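Local coordinates for Cfl (Pectobacterium brasiliense, PDB 7A9J), which is a coronafacic acid ligase of the ATP-dependent AMP-binding family that probably activates its carboxylic acid as an acyl-adenylate before amide formation, at residues 184-189 with 198-203; 270-275 with 296-301; 288-293 with 320-325. The protein carries 1 engineered substitution. All coordinates share one frame; numbering follows the deposited sequence.

Contact 1: 184-189 with 198-203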
ATOM      1  N   ALA A 184      14.078  11.913  -9.759  1.00 34.15           N
ATOM      2  CA  ALA A 184      14.354  11.557  -8.378  1.00 33.76           C
ATOM      3  C   ALA A 184      14.424  10.066  -8.119  1.00 32.11           C
ATOM      4  O   ALA A 184      15.261   9.633  -7.324  1.00 34.77           O
ATOM      5  CB  ALA A 184      13.304  12.171  -7.466  1.00 35.11           C
ATOM      6  N   SER A 185      13.536   9.262  -8.733  1.00 29.93           N
ATOM      7  CA  SER A 185      13.490   7.850  -8.387  1.00 32.91           C
ATOM      8  C   SER A 185      12.783   7.081  -9.503  1.00 31.95           C
ATOM      9  O   SER A 185      12.178   7.660 -10.418  1.00 30.48           O
ATOM     10  CB  SER A 185      12.759   7.643  -7.055  1.00 32.23           C
ATOM     11  OG  SER A 185      11.399   7.938  -7.270  1.00 35.04           O
ATOM     12  N   ILE A 186      12.982   5.769  -9.491  1.00 29.61           N
ATOM     13  CA  ILE A 186      12.294   4.876 -10.418  1.00 31.60           C
ATOM     14  C   ILE A 186      11.657   3.806  -9.570  1.00 35.22           C
ATOM     15  O   ILE A 186      12.366   3.090  -8.859  1.00 29.54           O
ATOM     16  CB  ILE A 186      13.246   4.239 -11.448  1.00 31.10           C
ATOM     17  CG1 ILE A 186      13.905   5.289 -12.315  1.00 32.66           C
ATOM     18  CG2 ILE A 186      12.389   3.310 -12.384  1.00 32.90           C
ATOM     19  CD1 ILE A 186      15.067   4.732 -13.195  1.00 39.27           C
ATOM     20  N   PHE A 187      10.328   3.680  -9.653  1.00 31.73           N
ATOM     21  CA  PHE A 187       9.572   2.746  -8.824  1.00 34.49           C
ATOM     22  C   PHE A 187       9.017   1.676  -9.753  1.00 35.03           C
ATOM     23  O   PHE A 187       8.112   1.953 -10.563  1.00 35.13           O
ATOM     24  CB  PHE A 187       8.437   3.468  -8.091  1.00 32.98           C
ATOM     25  CG  PHE A 187       8.855   4.416  -7.008  1.00 32.15           C
ATOM     26  CD1 PHE A 187      10.134   4.412  -6.428  1.00 30.91           C
ATOM     27  CD2 PHE A 187       7.925   5.335  -6.529  1.00 31.90           C
ATOM     28  CE1 PHE A 187      10.480   5.329  -5.390  1.00 32.12           C
ATOM     29  CE2 PHE A 187       8.239   6.193  -5.528  1.00 30.54           C
ATOM     30  CZ  PHE A 187       9.554   6.201  -4.909  1.00 30.35           C
ATOM     31  N   TYR A 188       9.557   0.458  -9.653  1.00 33.28           N
ATOM     32  CA  TYR A 188       9.178  -0.611 -10.573  1.00 34.17           C
ATOM     33  C   TYR A 188       7.871  -1.239 -10.107  1.00 39.38           C
ATOM     34  O   TYR A 188       7.718  -1.535  -8.922  1.00 40.78           O
ATOM     35  CB  TYR A 188      10.260  -1.684 -10.664  1.00 35.82           C
ATOM     36  CG  TYR A 188      11.323  -1.335 -11.684  1.00 33.92           C
ATOM     37  CD1 TYR A 188      12.492  -0.661 -11.264  1.00 33.04           C
ATOM     38  CD2 TYR A 188      11.172  -1.605 -13.024  1.00 35.18           C
ATOM     39  CE1 TYR A 188      13.468  -0.296 -12.197  1.00 37.46           C
ATOM     40  CE2 TYR A 188      12.150  -1.242 -13.945  1.00 38.82           C
ATOM     41  CZ  TYR A 188      13.299  -0.561 -13.487  1.00 35.33           C
ATOM     42  OH  TYR A 188      14.309  -0.206 -14.378  1.00 40.05           O
ATOM     43  N   THR A 189       6.934  -1.408 -11.020  1.00 40.82           N
ATOM     44  CA  THR A 189       5.626  -1.985 -10.646  1.00 42.93           C
ATOM     45  C   THR A 189       5.720  -3.458 -10.277  1.00 63.52           C
ATOM     46  O   THR A 189       6.391  -4.218 -10.964  1.00 64.16           O
ATOM     47  CB  THR A 189       4.622  -1.867 -11.773  1.00 56.41           C
ATOM     48  OG1 THR A 189       5.136  -2.602 -12.895  1.00 65.06           O
ATOM     49  CG2 THR A 189       4.371  -0.402 -12.129  1.00 53.62           C
ATOM     50  N   GLY A 198       9.251   0.574 -15.053  1.00 34.37           N
ATOM     51  CA  GLY A 198       9.901   1.496 -14.149  1.00 37.13           C
ATOM     52  C   GLY A 198       9.220   2.844 -14.203  1.00 36.42           C
ATOM     53  O   GLY A 198       9.422   3.587 -15.151  1.00 38.33           O
ATOM     54  N   ILE A 199       8.429   3.170 -13.190  1.00 33.62           N
ATOM     55  CA  ILE A 199       7.696   4.431 -13.182  1.00 36.87           C
ATOM     56  C   ILE A 199       8.635   5.511 -12.672  1.00 31.93           C
ATOM     57  O   ILE A 199       9.208   5.399 -11.590  1.00 31.01           O
ATOM     58  CB  ILE A 199       6.443   4.346 -12.307  1.00 33.07           C
ATOM     59  CG1 ILE A 199       5.554   3.174 -12.766  1.00 34.27           C
ATOM     60  CG2 ILE A 199       5.709   5.664 -12.322  1.00 37.37           C
ATOM     61  CD1 ILE A 199       5.143   3.264 -14.216  1.00 41.59           C
ATOM     62  N   VAL A 200       8.815   6.549 -13.469  1.00 32.47           N
ATOM     63  CA  VAL A 200       9.827   7.558 -13.186  1.00 33.08           C
ATOM     64  C   VAL A 200       9.148   8.725 -12.494  1.00 31.24           C
ATOM     65  O   VAL A 200       8.203   9.307 -13.031  1.00 33.96           O
ATOM     66  CB  VAL A 200      10.539   8.008 -14.469  1.00 32.35           C
ATOM     67  CG1 VAL A 200      11.621   9.072 -14.129  1.00 36.82           C
ATOM     68  CG2 VAL A 200      11.172   6.771 -15.133  1.00 33.08           C
ATOM     69  N   TYR A 201       9.666   9.074 -11.331  1.00 32.66           N
ATOM     70  CA  TYR A 201       9.261  10.249 -10.543  1.00 28.79           C
ATOM     71  C   TYR A 201      10.327  11.321 -10.669  1.00 29.05           C
ATOM     72  O   TYR A 201      11.516  11.018 -10.513  1.00 32.80           O
ATOM     73  CB  TYR A 201       9.197   9.919  -9.069  1.00 29.78           C
ATOM     74  CG  TYR A 201       7.957   9.182  -8.640  1.00 29.83           C
ATOM     75  CD1 TYR A 201       7.549   8.022  -9.276  1.00 34.16           C
ATOM     76  CD2 TYR A 201       7.269   9.618  -7.510  1.00 31.83           C
ATOM     77  CE1 TYR A 201       6.407   7.352  -8.868  1.00 36.07           C
ATOM     78  CE2 TYR A 201       6.145   8.931  -7.052  1.00 31.95           C
ATOM     79  CZ  TYR A 201       5.749   7.786  -7.708  1.00 31.09           C
ATOM     80  OH  TYR A 201       4.641   7.061  -7.263  1.00 34.55           O
ATOM     81  N   SER A 202       9.906  12.565 -10.928  1.00 29.72           N
ATOM     82  CA  SER A 202      10.801  13.694 -10.708  1.00 30.96           C
ATOM     83  C   SER A 202      10.758  14.138  -9.245  1.00 28.96           C
ATOM     84  O   SER A 202       9.980  13.624  -8.428  1.00 28.94           O
ATOM     85  CB  SER A 202      10.430  14.857 -11.626  1.00 35.41           C
ATOM     86  OG  SER A 202       9.172  15.372 -11.211  1.00 32.73           O
ATOM     87  N   GLN A 203      11.693  15.047  -8.906  1.00 31.36           N
ATOM     88  CA  GLN A 203      11.597  15.750  -7.632  1.00 31.95           C
ATOM     89  C   GLN A 203      10.191  16.310  -7.424  1.00 29.21           C
ATOM     90  O   GLN A 203       9.620  16.178  -6.325  1.00 31.02           O
ATOM     91  CB  GLN A 203      12.675  16.843  -7.549  1.00 30.72           C
ATOM     92  CG  GLN A 203      14.108  16.272  -7.556  1.00 33.56           C
ATOM     93  CD  GLN A 203      14.599  15.886  -6.153  1.00 37.73           C
ATOM     94  OE1 GLN A 203      13.929  16.139  -5.164  1.00 38.06           O
ATOM     95  NE2 GLN A 203      15.818  15.308  -6.077  1.00 35.71           N
TER
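Strands 184-188 and 198-202 run antiparallel, at 152° between their directions. S185-Y201 and F187-I199 are hydrogen-bonded pairs; I186-V200 and Y188-G198 are non-hydrogen-bonded pairs. F187 N gives a bond of 2.8 Å to I199 O. A184 and S185 both donate to Y201 O, a classic beta bulge, with A184 N nearer at 2.8 Å. On one face, the F187 ring edge points at the face of Y201. F187 CG, anti to the carbonyl carbon (chi1 -69°), carries the ring there. CD2 of F187 is 3.4 Å from CE1 of Y201, and the ring planes meet at 54°. Y201 OH lies at the edge of the F187 ring, in plane, and is hydrogen-bonded to G340 O. S185 OG sits over a face of F187; it is buried without a polar partner in the model. On the other face, G198 CA lies over the Y188 ring, 3.8 Å from the centroid. CG2 of I186 also reaches G198 CA, at 3.5 Å. Y188 OH is hydrogen-bonded to H117 ND1. This beta hairpin carries the phosphate-binding loop (A3 motif) of adenylate-forming enzymes, here mostly unmodelled, and the Y201 side chain comes within about 4 Å (nearest atoms) of the bound indenone carboxylic acid.

Contact 2: 270-275 with 296-301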
ATOM      1  N   THR A 270       4.029  -6.268  19.859  1.00 37.16           N
ATOM      2  CA  THR A 270       4.758  -5.085  19.432  1.00 40.20           C
ATOM      3  C   THR A 270       3.919  -3.824  19.579  1.00 48.29           C
ATOM      4  O   THR A 270       4.432  -2.774  19.996  1.00 44.17           O
ATOM      5  CB  THR A 270       5.207  -5.285  17.984  1.00 37.59           C
ATOM      6  OG1 THR A 270       6.123  -6.407  17.975  1.00 40.70           O
ATOM      7  CG2 THR A 270       5.871  -3.999  17.423  1.00 38.22           C
ATOM      8  N   LEU A 271       2.634  -3.900  19.220  1.00 40.36           N
ATOM      9  CA  LEU A 271       1.779  -2.716  19.281  1.00 37.71           C
ATOM     10  C   LEU A 271       1.482  -2.325  20.724  1.00 41.38           C
ATOM     11  O   LEU A 271       1.383  -1.128  21.033  1.00 40.27           O
ATOM     12  CB  LEU A 271       0.480  -2.952  18.497  1.00 33.82           C
ATOM     13  CG  LEU A 271       0.590  -2.907  16.973  1.00 33.63           C
ATOM     14  CD1 LEU A 271      -0.760  -3.149  16.334  1.00 34.30           C
ATOM     15  CD2 LEU A 271       1.139  -1.486  16.568  1.00 34.40           C
ATOM     16  N   LYS A 272       1.315  -3.305  21.611  1.00 44.38           N
ATOM     17  CA  LYS A 272       1.172  -2.973  23.031  1.00 45.92           C
ATOM     18  C   LYS A 272       2.411  -2.258  23.542  1.00 45.29           C
ATOM     19  O   LYS A 272       2.318  -1.352  24.375  1.00 53.45           O
ATOM     20  CB  LYS A 272       0.903  -4.227  23.864  1.00 52.97           C
ATOM     21  CG  LYS A 272      -0.479  -4.836  23.622  1.00 52.27           C
ATOM     22  CD  LYS A 272      -0.663  -6.091  24.488  1.00 63.94           C
ATOM     23  CE  LYS A 272      -2.081  -6.650  24.387  1.00 80.43           C
ATOM     24  NZ  LYS A 272      -2.208  -7.975  25.050  1.00 88.87           N
ATOM     25  N   GLU A 273       3.581  -2.636  23.045  1.00 44.01           N
ATOM     26  CA  GLU A 273       4.783  -2.006  23.584  1.00 50.75           C
ATOM     27  C   GLU A 273       5.010  -0.638  22.966  1.00 48.78           C
ATOM     28  O   GLU A 273       5.421   0.300  23.652  1.00 51.81           O
ATOM     29  CB  GLU A 273       6.008  -2.872  23.340  1.00 47.39           C
ATOM     30  CG  GLU A 273       7.289  -2.205  23.784  1.00 69.99           C
ATOM     31  CD  GLU A 273       8.482  -3.133  23.691  1.00 98.98           C
ATOM     32  OE1 GLU A 273       9.526  -2.824  24.308  1.00104.51           O
ATOM     33  OE2 GLU A 273       8.371  -4.174  23.002  1.00104.03           O
ATOM     34  N   THR A 274       4.766  -0.503  21.660  1.00 41.70           N
ATOM     35  CA  THR A 274       5.199   0.705  20.989  1.00 42.13           C
ATOM     36  C   THR A 274       4.108   1.752  20.861  1.00 40.02           C
ATOM     37  O   THR A 274       4.435   2.933  20.733  1.00 41.00           O
ATOM     38  CB  THR A 274       5.718   0.385  19.591  1.00 36.68           C
ATOM     39  OG1 THR A 274       4.670  -0.268  18.853  1.00 37.50           O
ATOM     40  CG2 THR A 274       6.962  -0.485  19.643  1.00 41.71           C
ATOM     41  N   GLN A 275       2.842   1.351  20.927  1.00 37.10           N
ATOM     42  CA  GLN A 275       1.703   2.261  20.934  1.00 38.87           C
ATOM     43  C   GLN A 275       1.755   3.400  19.915  1.00 41.23           C
ATOM     44  O   GLN A 275       1.674   4.573  20.285  1.00 38.41           O
ATOM     45  CB  GLN A 275       1.532   2.830  22.338  1.00 43.01           C
ATOM     46  CG  GLN A 275       1.197   1.768  23.321  1.00 47.63           C
ATOM     47  CD  GLN A 275       0.828   2.356  24.658  1.00 68.28           C
ATOM     48  OE1 GLN A 275       1.679   2.905  25.346  1.00 65.02           O
ATOM     49  NE2 GLN A 275      -0.452   2.270  25.019  1.00 70.02           N
ATOM     50  N   ASN A 296      -5.170 -14.197  22.763  1.00100.17           N
ATOM     51  CA  ASN A 296      -4.684 -13.127  23.623  1.00105.87           C
ATOM     52  C   ASN A 296      -5.477 -13.053  24.921  1.00110.47           C
ATOM     53  O   ASN A 296      -6.234 -13.970  25.248  1.00119.47           O
ATOM     54  CB  ASN A 296      -4.740 -11.788  22.889  1.00108.31           C
ATOM     55  CG  ASN A 296      -3.391 -11.375  22.358  1.00114.51           C
ATOM     56  OD1 ASN A 296      -2.661 -10.630  23.012  1.00118.50           O
ATOM     57  ND2 ASN A 296      -3.039 -11.869  21.175  1.00111.01           N
ATOM     58  N   ASN A 297      -5.313 -11.970  25.668  1.00107.24           N
ATOM     59  CA  ASN A 297      -6.005 -11.838  26.943  1.00111.08           C
ATOM     60  C   ASN A 297      -6.012 -10.375  27.361  1.00110.92           C
ATOM     61  O   ASN A 297      -7.079  -9.788  27.574  1.00111.12           O
ATOM     62  CB  ASN A 297      -5.343 -12.711  28.024  1.00120.07           C
ATOM     63  CG  ASN A 297      -5.973 -14.114  28.150  1.00116.44           C
ATOM     64  OD1 ASN A 297      -7.186 -14.285  28.007  1.00115.33           O
ATOM     65  ND2 ASN A 297      -5.139 -15.115  28.434  1.00 97.03           N
ATOM     66  N   ASN A 298      -4.817  -9.775  27.457  1.00123.97           N
ATOM     67  CA  ASN A 298      -4.691  -8.391  27.908  1.00123.61           C
ATOM     68  C   ASN A 298      -5.396  -7.418  26.978  1.00111.61           C
ATOM     69  O   ASN A 298      -5.660  -6.279  27.378  1.00116.80           O
ATOM     70  CB  ASN A 298      -3.214  -8.002  28.044  1.00119.67           C
ATOM     71  CG  ASN A 298      -2.517  -8.726  29.185  1.00125.53           C
ATOM     72  OD1 ASN A 298      -3.142  -9.071  30.187  1.00137.51           O
ATOM     73  ND2 ASN A 298      -1.215  -8.951  29.040  1.00118.97           N
ATOM     74  N   SER A 299      -5.709  -7.851  25.760  1.00 80.01           N
ATOM     75  CA  SER A 299      -6.490  -7.070  24.823  1.00 78.32           C
ATOM     76  C   SER A 299      -5.720  -5.827  24.398  1.00 78.56           C
ATOM     77  O   SER A 299      -5.251  -5.030  25.220  1.00 68.61           O
ATOM     78  CB  SER A 299      -7.855  -6.702  25.405  1.00 76.40           C
ATOM     79  OG  SER A 299      -8.825  -7.662  25.022  1.00 76.89           O
ATOM     80  N   LEU A 300      -5.583  -5.669  23.098  1.00 64.79           N
ATOM     81  CA  LEU A 300      -4.921  -4.508  22.542  1.00 56.33           C
ATOM     82  C   LEU A 300      -5.959  -3.410  22.339  1.00 47.86           C
ATOM     83  O   LEU A 300      -7.003  -3.639  21.713  1.00 55.56           O
ATOM     84  CB  LEU A 300      -4.249  -4.893  21.229  1.00 50.80           C
ATOM     85  CG  LEU A 300      -3.698  -3.778  20.362  1.00 51.61           C
ATOM     86  CD1 LEU A 300      -2.521  -3.156  21.054  1.00 50.74           C
ATOM     87  CD2 LEU A 300      -3.297  -4.396  19.044  1.00 46.50           C
ATOM     88  N   ASP A 301      -5.650  -2.218  22.841  1.00 50.82           N
ATOM     89  CA  ASP A 301      -6.528  -1.049  22.762  1.00 50.97           C
ATOM     90  C   ASP A 301      -6.116  -0.182  21.571  1.00 47.70           C
ATOM     91  O   ASP A 301      -5.172   0.615  21.663  1.00 49.39           O
ATOM     92  CB  ASP A 301      -6.457  -0.253  24.062  1.00 60.01           C
ATOM     93  CG  ASP A 301      -7.364   0.978  24.057  1.00 63.03           C
ATOM     94  OD1 ASP A 301      -8.135   1.160  23.102  1.00 54.65           O
ATOM     95  OD2 ASP A 301      -7.293   1.774  25.018  1.00 80.04           O
TER
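L271 and K272 on helix 267-274 meet L300 in the loop 296-301, within the alpha/beta N-terminal part of an AMP-binding enzyme. The loop leads from helix 283-294 into strand 306-311. The tight part is apolar. Both L300 methyls touch the helix: CD2 lies 3.9 Å from CD1 of L271, and CD1 lies mainly at K272, 3.7 Å from its CG. L300 CG is anti to the backbone N; chi1 170° and chi2 68° together bring both methyls against the helix. L271 is buried and also touches I289 on helix 283-294, so this end of the contact continues into the protein. The loose part lies toward solvent, where N296 and N298 are poorly ordered. K272 spans the two parts. Its extended chain runs from L300 past the backbone of S299, with CE 3.7 Å from S299 O. The ammonium group thus ends among the loop asparagines. NZ also lies near N298 CB, which is no polar bond and is doubtful because N298 is poorly ordered. N296 ND2 is hydrogen-bonded to N292 O. N296 OD1 takes a weak and, in this poorly ordered loop, tentative hydrogen bond of 3.4 Å from K272 NZ.

Contact 3: 288-293 with 320-325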
ATOM      1  N   LYS A 288      -5.196  -9.788  10.182  1.00 41.92           N
ATOM      2  CA  LYS A 288      -4.360 -10.552  11.101  1.00 42.46           C
ATOM      3  C   LYS A 288      -4.401  -9.964  12.500  1.00 41.26           C
ATOM      4  O   LYS A 288      -4.459 -10.700  13.490  1.00 42.46           O
ATOM      5  CB  LYS A 288      -2.923 -10.581  10.608  1.00 44.67           C
ATOM      6  CG  LYS A 288      -2.775 -11.227   9.236  1.00 66.72           C
ATOM      7  CD  LYS A 288      -1.452 -10.838   8.562  1.00 73.25           C
ATOM      8  CE  LYS A 288      -0.420 -11.939   8.713  1.00 77.46           C
ATOM      9  NZ  LYS A 288      -0.059 -12.524   7.388  1.00 90.32           N
ATOM     10  N   ILE A 289      -4.385  -8.635  12.598  1.00 42.77           N
ATOM     11  CA  ILE A 289      -4.455  -8.006  13.906  1.00 37.08           C
ATOM     12  C   ILE A 289      -5.770  -8.385  14.603  1.00 40.93           C
ATOM     13  O   ILE A 289      -5.789  -8.733  15.793  1.00 45.78           O
ATOM     14  CB  ILE A 289      -4.246  -6.495  13.719  1.00 43.69           C
ATOM     15  CG1 ILE A 289      -2.732  -6.284  13.427  1.00 34.91           C
ATOM     16  CG2 ILE A 289      -4.625  -5.729  14.961  1.00 41.95           C
ATOM     17  CD1 ILE A 289      -2.382  -4.898  12.960  1.00 32.60           C
ATOM     18  N   ILE A 290      -6.859  -8.402  13.842  1.00 46.39           N
ATOM     19  CA  ILE A 290      -8.162  -8.797  14.372  1.00 47.27           C
ATOM     20  C   ILE A 290      -8.119 -10.241  14.836  1.00 45.46           C
ATOM     21  O   ILE A 290      -8.599 -10.584  15.925  1.00 50.31           O
ATOM     22  CB  ILE A 290      -9.247  -8.593  13.302  1.00 49.73           C
ATOM     23  CG1 ILE A 290      -9.419  -7.096  13.005  1.00 48.14           C
ATOM     24  CG2 ILE A 290     -10.581  -9.323  13.686  1.00 52.09           C
ATOM     25  CD1 ILE A 290     -10.218  -6.828  11.740  1.00 43.60           C
ATOM     26  N   LYS A 291      -7.549 -11.112  14.006  1.00 51.59           N
ATOM     27  CA  LYS A 291      -7.580 -12.531  14.327  1.00 54.17           C
ATOM     28  C   LYS A 291      -6.765 -12.843  15.576  1.00 61.61           C
ATOM     29  O   LYS A 291      -7.133 -13.729  16.349  1.00 60.59           O
ATOM     30  CB  LYS A 291      -7.077 -13.346  13.142  1.00 60.31           C
ATOM     31  CG  LYS A 291      -7.264 -14.853  13.376  1.00 78.44           C
ATOM     32  CD  LYS A 291      -6.889 -15.707  12.171  1.00 83.55           C
ATOM     33  CE  LYS A 291      -8.093 -16.004  11.294  1.00 90.35           C
ATOM     34  NZ  LYS A 291      -7.830 -17.214  10.472  1.00 88.43           N
ATOM     35  N   ASN A 292      -5.676 -12.111  15.809  1.00 53.88           N
ATOM     36  CA  ASN A 292      -4.859 -12.357  16.995  1.00 53.75           C
ATOM     37  C   ASN A 292      -5.636 -12.107  18.287  1.00 67.00           C
ATOM     38  O   ASN A 292      -5.368 -12.753  19.307  1.00 59.62           O
ATOM     39  CB  ASN A 292      -3.613 -11.482  16.951  1.00 50.78           C
ATOM     40  CG  ASN A 292      -2.683 -11.871  15.830  1.00 53.13           C
ATOM     41  OD1 ASN A 292      -2.856 -12.921  15.197  1.00 53.54           O
ATOM     42  ND2 ASN A 292      -1.679 -11.033  15.580  1.00 51.80           N
ATOM     43  N   GLU A 293      -6.611 -11.194  18.259  1.00 59.53           N
ATOM     44  CA  GLU A 293      -7.388 -10.871  19.456  1.00 66.34           C
ATOM     45  C   GLU A 293      -8.294 -12.004  19.902  1.00 76.02           C
ATOM     46  O   GLU A 293      -8.649 -12.050  21.085  1.00 73.72           O
ATOM     47  CB  GLU A 293      -8.246  -9.628  19.227  1.00 58.27           C
ATOM     48  CG  GLU A 293      -7.438  -8.379  19.108  1.00 62.22           C
ATOM     49  CD  GLU A 293      -6.717  -8.022  20.397  1.00 66.90           C
ATOM     50  OE1 GLU A 293      -7.379  -7.662  21.404  1.00 68.20           O
ATOM     51  OE2 GLU A 293      -5.482  -8.103  20.398  1.00 59.16           O
ATOM     52  N   GLN A 320     -16.092  -2.885   9.274  1.00 38.27           N
ATOM     53  CA  GLN A 320     -17.095  -3.388  10.200  1.00 38.18           C
ATOM     54  C   GLN A 320     -16.468  -4.337  11.224  1.00 47.56           C
ATOM     55  O   GLN A 320     -16.682  -4.196  12.437  1.00 40.95           O
ATOM     56  CB  GLN A 320     -18.223  -4.094   9.409  1.00 39.28           C
ATOM     57  CG  GLN A 320     -18.841  -3.127   8.299  1.00 50.59           C
ATOM     58  CD  GLN A 320     -19.742  -3.793   7.218  1.00 67.77           C
ATOM     59  OE1 GLN A 320     -20.054  -4.987   7.267  1.00 58.54           O
ATOM     60  NE2 GLN A 320     -20.156  -2.988   6.235  1.00 59.30           N
ATOM     61  N   LYS A 321     -15.685  -5.314  10.748  1.00 43.21           N
ATOM     62  CA  LYS A 321     -15.015  -6.236  11.668  1.00 47.37           C
ATOM     63  C   LYS A 321     -14.048  -5.495  12.581  1.00 49.83           C
ATOM     64  O   LYS A 321     -13.904  -5.831  13.764  1.00 47.11           O
ATOM     65  CB  LYS A 321     -14.261  -7.301  10.880  1.00 48.37           C
ATOM     66  CG  LYS A 321     -15.141  -8.025   9.866  1.00 65.60           C
ATOM     67  CD  LYS A 321     -14.326  -8.865   8.896  1.00 70.73           C
ATOM     68  CE  LYS A 321     -14.066 -10.241   9.488  1.00 91.14           C
ATOM     69  NZ  LYS A 321     -13.340 -11.131   8.548  1.00 86.62           N
ATOM     70  N   PHE A 322     -13.370  -4.485  12.039  1.00 39.15           N
ATOM     71  CA  PHE A 322     -12.353  -3.786  12.823  1.00 39.32           C
ATOM     72  C   PHE A 322     -12.995  -2.957  13.926  1.00 48.51           C
ATOM     73  O   PHE A 322     -12.463  -2.862  15.040  1.00 39.20           O
ATOM     74  CB  PHE A 322     -11.518  -2.920  11.895  1.00 32.00           C
ATOM     75  CG  PHE A 322     -10.196  -2.485  12.472  1.00 37.95           C
ATOM     76  CD1 PHE A 322      -9.162  -3.414  12.643  1.00 39.15           C
ATOM     77  CD2 PHE A 322      -9.980  -1.144  12.833  1.00 45.60           C
ATOM     78  CE1 PHE A 322      -7.928  -3.014  13.160  1.00 37.89           C
ATOM     79  CE2 PHE A 322      -8.727  -0.719  13.366  1.00 39.98           C
ATOM     80  CZ  PHE A 322      -7.720  -1.643  13.520  1.00 38.77           C
ATOM     81  N   PHE A 323     -14.139  -2.337  13.637  1.00 36.12           N
ATOM     82  CA  PHE A 323     -14.844  -1.623  14.699  1.00 46.59           C
ATOM     83  C   PHE A 323     -15.380  -2.584  15.752  1.00 51.03           C
ATOM     84  O   PHE A 323     -15.304  -2.300  16.955  1.00 44.23           O
ATOM     85  CB  PHE A 323     -16.010  -0.786  14.141  1.00 43.08           C
ATOM     86  CG  PHE A 323     -16.724  -0.003  15.218  1.00 45.29           C
ATOM     87  CD1 PHE A 323     -16.156   1.174  15.726  1.00 47.07           C
ATOM     88  CD2 PHE A 323     -17.924  -0.456  15.749  1.00 49.93           C
ATOM     89  CE1 PHE A 323     -16.775   1.880  16.745  1.00 53.85           C
ATOM     90  CE2 PHE A 323     -18.561   0.254  16.766  1.00 53.20           C
ATOM     91  CZ  PHE A 323     -17.996   1.423  17.251  1.00 49.07           C
ATOM     92  N   GLU A 324     -15.948  -3.707  15.330  1.00 44.10           N
ATOM     93  CA  GLU A 324     -16.464  -4.645  16.325  1.00 60.69           C
ATOM     94  C   GLU A 324     -15.353  -5.054  17.273  1.00 62.43           C
ATOM     95  O   GLU A 324     -15.545  -5.135  18.490  1.00 55.26           O
ATOM     96  CB  GLU A 324     -17.040  -5.891  15.657  1.00 51.95           C
ATOM     97  CG  GLU A 324     -18.111  -5.662  14.591  1.00 75.17           C
ATOM     98  CD  GLU A 324     -19.501  -5.453  15.150  1.00 89.13           C
ATOM     99  OE1 GLU A 324     -19.676  -5.570  16.385  1.00101.15           O
ATOM    100  OE2 GLU A 324     -20.421  -5.178  14.345  1.00 92.22           O
ATOM    101  N   CYS A 325     -14.174  -5.284  16.721  1.00 44.66           N
ATOM    102  CA  CYS A 325     -13.089  -5.837  17.507  1.00 56.75           C
ATOM    103  C   CYS A 325     -12.428  -4.777  18.378  1.00 53.68           C
ATOM    104  O   CYS A 325     -12.166  -5.017  19.560  1.00 55.47           O
ATOM    105  CB  CYS A 325     -12.078  -6.489  16.570  1.00 48.19           C
ATOM    106  SG  CYS A 325     -10.710  -7.316  17.441  1.00 62.52           S
TER
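I290, E293, F322 and C325 form a helix-to-helix contact near the surface of the N-terminal part of this AMP-binding enzyme. Helices 283-294 and 316-326 follow strands 278-281 and 306-311, which are parallel neighbours, so the two helices lie side by side in an alpha/beta fold. The segment axes come within 10.2 Å and make an angle of 37°. The contact is apolar and modest in area. I290 is its main residue. Its CD1 meets the F322 ring at the edge, in the ring plane, 3.7 Å from CD1 of F322. The CG1 atom of I290 is equally close to that ring carbon. F322 has CG anti to its backbone N (chi1 -162°), which carries the ring toward I290, where it is buried. There it also meets F286 edge-to-face. On the solvent side, exposed K321 meets CD1 of I290 with its backbone carbon and with CB, the latter at 4.2 Å. F326, one residue further along the second helix, extends the apolar patch by touching I289, I290 and E293. One turn after F322, C325 carries its sulfur across to E293, one turn after I290. E293 bends at chi2 (-66°), and its carboxylate is engaged by the backbone of L300 through OE1. CB and CG of E293 each lie 3.8 Å from C325 SG.

How the contacts relate
Contact 1 is the buried one, while contact 2 is partly buried and contact 3 lies at the surface. The centre of contact 1 is 35 to 37 Å from those of the other two, on the opposite side of the chain's centre. Its chemistry is strand pairing plus aromatic packing beside the ligand. Contact 2 is aliphatic with one weak polar bond; contact 3 adds an aromatic edge and a sulfur. These two are neighbours that touch, with centres 13 Å apart. No element is common to both, but the loop of contact 2 directly follows the first helix of contact 3. Their segments alternate along the chain.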